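Putative D-lactate dehydrogenase (Chlamydomonas reinhardtii, PDB 4ZGS) probably reduces pyruvate to D-lactate with NADH, as a chloroplast pyruvate reductase of the D-isomer specific 2-hydroxyacid dehydrogenase family. Local coordinates at residues S135-S138 against V139-A143; N151-L154 against T155-Y158; Y158-R162 against M163-S167. All coordinates share one frame; numbering follows the deposited sequence.

Contact 1. Residues S135-S138 against V139-A143; sequences SPES and VAEHA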
loop_
_atom_site.group_PDB
_atom_site.type_symbol
_atom_site.label_atom_id
_atom_site.label_comp_id
_atom_site.label_asym_id
_atom_site.label_seq_id
_atom_site.Cartn_x
_atom_site.Cartn_y
_atom_site.Cartn_z
ATOM N N SER A 135 -14.250 -14.942 -23.950
ATOM C CA SER A 135 -14.943 -13.771 -24.511
ATOM C C SER A 135 -13.986 -12.653 -24.855
ATOM O O SER A 135 -13.351 -12.100 -23.988
ATOM C CB SER A 135 -15.971 -13.194 -23.531
ATOM O OG SER A 135 -16.878 -14.167 -23.072
ATOM N N PRO A 136 -13.904 -12.301 -26.129
ATOM C CA PRO A 136 -12.925 -11.334 -26.628
ATOM C C PRO A 136 -13.202 -9.938 -26.047
ATOM O O PRO A 136 -12.296 -9.103 -25.969
ATOM C CB PRO A 136 -13.140 -11.363 -28.151
ATOM C CG PRO A 136 -14.533 -11.893 -28.325
ATOM C CD PRO A 136 -14.738 -12.864 -27.201
ATOM N N GLU A 137 -14.446 -9.692 -25.646
ATOM C CA GLU A 137 -14.768 -8.465 -24.930
ATOM C C GLU A 137 -14.025 -8.339 -23.615
ATOM O O GLU A 137 -13.585 -7.239 -23.263
ATOM C CB GLU A 137 -16.269 -8.365 -24.650
ATOM C CG GLU A 137 -17.078 -7.963 -25.822
ATOM C CD GLU A 137 -17.444 -9.127 -26.667
ATOM O OE1 GLU A 137 -16.926 -10.238 -26.373
ATOM O OE2 GLU A 137 -18.201 -8.899 -27.651
ATOM N N SER A 138 -13.912 -9.441 -22.871
ATOM C CA SER A 138 -13.252 -9.397 -21.558
ATOM C C SER A 138 -11.850 -8.855 -21.670
ATOM O O SER A 138 -11.478 -7.943 -20.929
ATOM C CB SER A 138 -13.214 -10.768 -20.899
ATOM O OG SER A 138 -14.471 -11.101 -20.342
ATOM N N VAL A 139 -11.094 -9.413 -22.613
ATOM C CA VAL A 139 -9.690 -9.072 -22.796
ATOM C C VAL A 139 -9.566 -7.655 -23.338
ATOM O O VAL A 139 -8.846 -6.824 -22.772
ATOM C CB VAL A 139 -8.987 -10.130 -23.722
ATOM C CG1 VAL A 139 -7.542 -9.787 -23.979
ATOM C CG2 VAL A 139 -9.105 -11.517 -23.119
ATOM N N ALA A 140 -10.343 -7.339 -24.377
ATOM C CA ALA A 140 -10.297 -5.994 -24.983
ATOM C C ALA A 140 -10.702 -4.941 -23.958
ATOM O O ALA A 140 -10.100 -3.908 -23.890
ATOM C CB ALA A 140 -11.190 -5.904 -26.200
ATOM N N GLU A 141 -11.738 -5.190 -23.170
ATOM C CA GLU A 141 -12.107 -4.229 -22.151
ATOM C C GLU A 141 -10.981 -4.101 -21.080
ATOM O O GLU A 141 -10.912 -3.107 -20.384
ATOM C CB GLU A 141 -13.428 -4.626 -21.498
ATOM C CG GLU A 141 -14.608 -4.547 -22.468
ATOM C CD GLU A 141 -15.945 -4.927 -21.858
ATOM O OE1 GLU A 141 -16.006 -5.242 -20.651
ATOM O OE2 GLU A 141 -16.948 -4.891 -22.598
ATOM N N HIS A 142 -10.115 -5.104 -20.932
ATOM C CA HIS A 142 -9.100 -4.983 -19.907
ATOM C C HIS A 142 -7.986 -4.023 -20.312
ATOM O O HIS A 142 -7.544 -3.199 -19.515
ATOM C CB HIS A 142 -8.519 -6.344 -19.552
ATOM C CG HIS A 142 -7.664 -6.317 -18.333
ATOM N ND1 HIS A 142 -8.204 -6.277 -17.065
ATOM C CD2 HIS A 142 -6.320 -6.374 -18.171
ATOM C CE1 HIS A 142 -7.229 -6.275 -16.177
ATOM N NE2 HIS A 142 -6.078 -6.322 -16.825
ATOM N N ALA A 143 -7.535 -4.146 -21.552
ATOM C CA ALA A 143 -6.579 -3.201 -22.106
ATOM C C ALA A 143 -7.118 -1.761 -22.046
ATOM O O ALA A 143 -6.371 -0.800 -21.753
ATOM C CB ALA A 143 -6.244 -3.575 -23.520
#
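Ala140 and Glu141 send their amides back four residues to Pro136 and Glu137, and these bonds wind residues 135-138 and 139-143 into the first turns of helix 136-151. Ala140 N lies 3.1 Å from Pro136 O and Glu141 N lies 2.8 Å from Glu137 O, both bonds nearly straight. The next rung, His142 N to Ser138 O, is weak, bent to 123° at the hydrogen; His142 N also reaches Val139 O, which accepts from Ala143 N as well. The case illustrates how a helix start can be bonded internally and still reach outward: Ser138 O also receives Arg152 NH1 of the second subunit.

Among the side chains, Glu141 lies closest over the preceding turn. Its CG, anti to the carbonyl carbon (chi1 -66°), sits 3.0 Å from Glu137 O, and the chain then runs extended past that carbonyl until OE2 comes 4.1 Å from Glu137 CB. The two carboxylates stay apart, and each has a mate on the second subunit: Glu137 OE2 forms a salt bridge with Arg177 of that subunit, while Glu141 OE1 accepts from the backbone N of its Met176. Ala140 CB rests 3.4 Å from Pro136 O. Ser138 OG is held by Glu175 of the second subunit, and His142 NE2 by Thr333 of the same chain.

The helix also packs on helix 188-200, where Val139 touches Ile189, Ala140 touches Gln192 and Glu141 touches Ile196. Ile189 binds NAD, and the side chain of Val139 comes within about 5 Å of the bound dinucleotide. The helix start thus lies against helix 188-200 of the Rossmann-type domain and also touches the second subunit.

Contact 2. Residues N151-L154 against T155-Y158; sequences NRHL and TDAY
Ala157 N donates to His153 O at 3.0 Å, a bond of 154° at the hydrogen that lies in the carbonyl plane and opens helix 154-163. His153 stands at the N-cap of this helix and, with its positive phi, is also the C-prime residue of the Schellman motif that ends helix 136-151: His153 N returns to Leu150 O and Leu154 N to Ala149 O. One residue thus serves as the joint between two helices, its N-H closing the first and its carbonyl starting the second.

The following rung, Tyr158 N to Leu154 O, is also 3.0 Å long, with its donor tilted 28° from the carbonyl plane. Ala157 CB lies 3.4 Å from the same His153 O. Tyr158 has its CG anti to the backbone N (chi1 176°), which carries the ring away from this turn toward Leu331 of the second subunit, while its OH accepts from Arg162 NH1.

The His153 side chain also packs on Pro310 of the third subunit. The carboxylate of Asp156 approaches the imidazole obliquely, their planes 27° apart, and Asp156 OD2 stops 4.1 Å from His153 ND1.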
loop_
_atom_site.group_PDB
_atom_site.type_symbol
_atom_site.label_atom_id
_atom_site.label_comp_id
_atom_site.label_asym_id
_atom_site.label_seq_id
_atom_site.Cartn_x
_atom_site.Cartn_y
_atom_site.Cartn_z
ATOM N N ASN A 151 -4.217 6.936 -17.740
ATOM C CA ASN A 151 -4.555 8.291 -18.133
ATOM C C ASN A 151 -4.888 9.154 -16.939
ATOM O O ASN A 151 -4.571 10.343 -16.905
ATOM C CB ASN A 151 -5.750 8.304 -19.085
ATOM C CG ASN A 151 -5.348 8.136 -20.508
ATOM O OD1 ASN A 151 -4.183 8.305 -20.861
ATOM N ND2 ASN A 151 -6.311 7.842 -21.348
ATOM N N ARG A 152 -5.641 8.576 -16.021
ATOM C CA ARG A 152 -6.145 9.322 -14.896
ATOM C C ARG A 152 -5.390 9.042 -13.611
ATOM O O ARG A 152 -5.847 9.464 -12.553
ATOM C CB ARG A 152 -7.639 9.072 -14.739
ATOM C CG ARG A 152 -8.416 9.404 -16.040
ATOM C CD ARG A 152 -8.056 10.820 -16.584
ATOM N NE ARG A 152 -8.642 11.906 -15.789
ATOM C CZ ARG A 152 -9.736 12.590 -16.125
ATOM N NH1 ARG A 152 -10.385 12.316 -17.267
ATOM N NH2 ARG A 152 -10.193 13.553 -15.314
ATOM N N HIS A 153 -4.283 8.295 -13.691
ATOM C CA HIS A 153 -3.464 7.994 -12.509
ATOM C C HIS A 153 -4.310 7.433 -11.386
ATOM O O HIS A 153 -4.138 7.817 -10.219
ATOM C CB HIS A 153 -2.720 9.270 -11.970
ATOM C CG HIS A 153 -1.776 9.899 -12.943
ATOM N ND1 HIS A 153 -0.478 9.465 -13.110
ATOM C CD2 HIS A 153 -1.935 10.934 -13.803
ATOM C CE1 HIS A 153 0.125 10.211 -14.023
ATOM N NE2 HIS A 153 -0.737 11.109 -14.461
ATOM N N LEU A 154 -5.201 6.514 -11.713
ATOM C CA LEU A 154 -6.087 5.940 -10.702
ATOM C C LEU A 154 -5.349 5.161 -9.590
ATOM O O LEU A 154 -5.779 5.221 -8.434
ATOM C CB LEU A 154 -7.139 5.021 -11.350
ATOM C CG LEU A 154 -8.140 5.672 -12.312
ATOM C CD1 LEU A 154 -9.279 4.665 -12.653
ATOM C CD2 LEU A 154 -8.711 6.944 -11.753
ATOM N N THR A 155 -4.266 4.432 -9.886
ATOM C CA THR A 155 -3.624 3.684 -8.787
ATOM C C THR A 155 -2.935 4.638 -7.788
ATOM O O THR A 155 -3.185 4.554 -6.586
ATOM C CB THR A 155 -2.607 2.619 -9.289
ATOM O OG1 THR A 155 -1.488 3.236 -9.944
ATOM C CG2 THR A 155 -3.306 1.595 -10.236
ATOM N N ASP A 156 -2.126 5.573 -8.277
ATOM C CA ASP A 156 -1.616 6.648 -7.424
ATOM C C ASP A 156 -2.738 7.309 -6.616
ATOM O O ASP A 156 -2.601 7.504 -5.410
ATOM C CB ASP A 156 -0.891 7.723 -8.240
ATOM C CG ASP A 156 0.389 7.219 -8.888
ATOM O OD1 ASP A 156 0.704 6.011 -8.753
ATOM O OD2 ASP A 156 1.068 8.039 -9.553
ATOM N N ALA A 157 -3.843 7.674 -7.271
ATOM C CA ALA A 157 -4.876 8.433 -6.578
ATOM C C ALA A 157 -5.488 7.663 -5.436
ATOM O O ALA A 157 -5.688 8.192 -4.345
ATOM C CB ALA A 157 -5.946 8.845 -7.536
ATOM N N TYR A 158 -5.781 6.399 -5.700
ATOM C CA TYR A 158 -6.398 5.526 -4.723
ATOM C C TYR A 158 -5.522 5.446 -3.471
ATOM O O TYR A 158 -6.029 5.565 -2.350
ATOM C CB TYR A 158 -6.646 4.142 -5.331
ATOM C CG TYR A 158 -7.203 3.146 -4.351
ATOM C CD1 TYR A 158 -8.515 3.258 -3.884
ATOM C CD2 TYR A 158 -6.428 2.095 -3.890
ATOM C CE1 TYR A 158 -9.030 2.358 -2.964
ATOM C CE2 TYR A 158 -6.946 1.186 -2.989
ATOM C CZ TYR A 158 -8.241 1.330 -2.528
ATOM O OH TYR A 158 -8.739 0.423 -1.628
#

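Contact 3. Residues Y158-R162 against M163-S167; sequences YIRVR and MGNYS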
loop_
_atom_site.group_PDB
_atom_site.type_symbol
_atom_site.label_atom_id
_atom_site.label_comp_id
_atom_site.label_asym_id
_atom_site.label_seq_id
_atom_site.Cartn_x
_atom_site.Cartn_y
_atom_site.Cartn_z
ATOM N N TYR A 158 -5.781 6.399 -5.700
ATOM C CA TYR A 158 -6.398 5.526 -4.723
ATOM C C TYR A 158 -5.522 5.446 -3.471
ATOM O O TYR A 158 -6.029 5.565 -2.350
ATOM C CB TYR A 158 -6.646 4.142 -5.331
ATOM C CG TYR A 158 -7.203 3.146 -4.351
ATOM C CD1 TYR A 158 -8.515 3.258 -3.884
ATOM C CD2 TYR A 158 -6.428 2.095 -3.890
ATOM C CE1 TYR A 158 -9.030 2.358 -2.964
ATOM C CE2 TYR A 158 -6.946 1.186 -2.989
ATOM C CZ TYR A 158 -8.241 1.330 -2.528
ATOM O OH TYR A 158 -8.739 0.423 -1.628
ATOM N N ILE A 159 -4.219 5.257 -3.660
ATOM C CA ILE A 159 -3.295 5.048 -2.531
ATOM C C ILE A 159 -3.138 6.269 -1.625
ATOM O O ILE A 159 -3.169 6.173 -0.386
ATOM C CB ILE A 159 -1.898 4.628 -3.018
ATOM C CG1 ILE A 159 -1.973 3.215 -3.616
ATOM C CG2 ILE A 159 -0.892 4.683 -1.848
ATOM C CD1 ILE A 159 -0.748 2.786 -4.397
ATOM N N ARG A 160 -2.950 7.413 -2.265
ATOM C CA ARG A 160 -2.878 8.690 -1.579
ATOM C C ARG A 160 -4.151 8.960 -0.820
ATOM O O ARG A 160 -4.092 9.392 0.329
ATOM C CB ARG A 160 -2.686 9.807 -2.548
ATOM C CG ARG A 160 -1.445 9.793 -3.354
ATOM C CD ARG A 160 -1.703 10.906 -4.358
ATOM N NE ARG A 160 -0.539 11.298 -5.103
ATOM C CZ ARG A 160 -0.274 12.548 -5.380
ATOM N NH1 ARG A 160 -1.081 13.519 -4.930
ATOM N NH2 ARG A 160 0.807 12.810 -6.083
ATOM N N VAL A 161 -5.302 8.770 -1.480
ATOM C CA VAL A 161 -6.564 9.010 -0.793
ATOM C C VAL A 161 -6.674 8.096 0.421
ATOM O O VAL A 161 -7.173 8.527 1.465
ATOM C CB VAL A 161 -7.814 8.814 -1.701
ATOM C CG1 VAL A 161 -9.102 8.991 -0.858
ATOM C CG2 VAL A 161 -7.813 9.826 -2.824
ATOM N N ARG A 162 -6.187 6.854 0.294
ATOM C CA ARG A 162 -6.188 5.910 1.415
ATOM C C ARG A 162 -5.275 6.344 2.569
ATOM O O ARG A 162 -5.642 6.160 3.740
ATOM C CB ARG A 162 -5.797 4.504 0.963
ATOM C CG ARG A 162 -6.879 3.834 0.126
ATOM C CD ARG A 162 -8.007 3.285 1.002
ATOM N NE ARG A 162 -7.587 2.425 2.116
ATOM C CZ ARG A 162 -7.467 1.095 2.047
ATOM N NH1 ARG A 162 -7.722 0.459 0.910
ATOM N NH2 ARG A 162 -7.081 0.393 3.116
ATOM N N MET A 163 -4.111 6.925 2.245
ATOM C CA MET A 163 -3.210 7.485 3.260
ATOM C C MET A 163 -3.746 8.784 3.839
ATOM O O MET A 163 -3.387 9.156 4.953
ATOM C CB MET A 163 -1.823 7.740 2.687
ATOM C CG MET A 163 -1.161 6.538 2.043
ATOM S SD MET A 163 0.476 6.954 1.390
ATOM C CE MET A 163 0.221 8.652 0.861
ATOM N N GLY A 164 -4.634 9.456 3.100
ATOM C CA GLY A 164 -5.145 10.757 3.519
ATOM C C GLY A 164 -4.432 11.920 2.859
ATOM O O GLY A 164 -4.429 13.048 3.379
ATOM N N ASN A 165 -3.776 11.656 1.736
ATOM C CA ASN A 165 -3.296 12.745 0.879
ATOM C C ASN A 165 -4.370 13.056 -0.178
ATOM O O ASN A 165 -4.616 12.252 -1.097
ATOM C CB ASN A 165 -1.967 12.366 0.220
ATOM C CG ASN A 165 -1.450 13.424 -0.700
ATOM O OD1 ASN A 165 -2.065 14.476 -0.860
ATOM N ND2 ASN A 165 -0.305 13.163 -1.317
ATOM N N TYR A 166 -5.050 14.195 -0.014
ATOM C CA TYR A 166 -6.080 14.595 -0.977
ATOM C C TYR A 166 -5.606 15.686 -1.954
ATOM O O TYR A 166 -6.413 16.275 -2.664
ATOM C CB TYR A 166 -7.362 14.988 -0.245
ATOM C CG TYR A 166 -7.759 13.956 0.788
ATOM C CD1 TYR A 166 -7.485 12.615 0.590
ATOM C CD2 TYR A 166 -8.361 14.330 1.980
ATOM C CE1 TYR A 166 -7.812 11.662 1.541
ATOM C CE2 TYR A 166 -8.708 13.392 2.934
ATOM C CZ TYR A 166 -8.428 12.049 2.710
ATOM O OH TYR A 166 -8.732 11.104 3.670
ATOM N N SER A 167 -4.313 15.981 -1.971
ATOM C CA SER A 167 -3.777 16.986 -2.897
ATOM C C SER A 167 -3.774 16.524 -4.370
ATOM O O SER A 167 -3.852 15.308 -4.656
ATOM C CB SER A 167 -2.368 17.337 -2.510
ATOM O OG SER A 167 -1.546 16.270 -2.907
#
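Asn165 N donates to Arg160 O at 2.7 Å from above the carbonyl plane, the outer bond of a Schellman motif that ends helix 154-163; its inner bond, Gly164 N to Val161 O, is weak. Gly164, at positive phi, is the C-prime residue, and at these backbone angles a side chain would collide with Met163 O.

Of the side-chain polar bonds, Ser167 N donates to Asn165 OD1, an Asx turn, and Ser167 OG donates to the same oxygen at 2.8 Å, on a lone pair in the carbonyl plane. With CG anti to the backbone N (chi1 178°), Asn165 runs side by side with Arg160, and Asn165 ND2 lies over one guanidinium face, planes 21° apart, 3.7 Å from Arg160 NH1; that NH1 bonds to Ser169 O. With an alanine here, Ser167 N and OG would probably be left without their common acceptor and the Arg160 guanidinium without the amide over its face. Tyr166 OH bonds to Arg322 of the second subunit.

Among apolar contacts, the side chains of Ile159 and Met163 cross at a slant, Met163 SD 4.2 Å from Ile159 CG2. Those of Tyr166 and Val161 cross at about a right angle, with Tyr166 CE1 3.8 Å from Val161 CG1 and the ring edge turned to Val161 O.

Overall arrangement
From the N terminus, the three contacts run in series, each local and closing only a turn or two of chain; none encloses another. Contact 1 starts helix 136-151 beside the NAD site. Contact 2 lies at the far end of that helix, its centre 21 Å from that of contact 1, where the chain passes into helix 154-163. Contact 3 overlaps it at Tyr158 and ends this second helix, leading into the loop before strand 180-184. All three touch the second subunit. One reciprocal link joins contacts 1 and 2 across that interface: Arg152 NH1 of one subunit bonds to Ser138 O of the other. Residues 135-167 thus run from beside the NAD-binding helix to surfaces shared with other subunits.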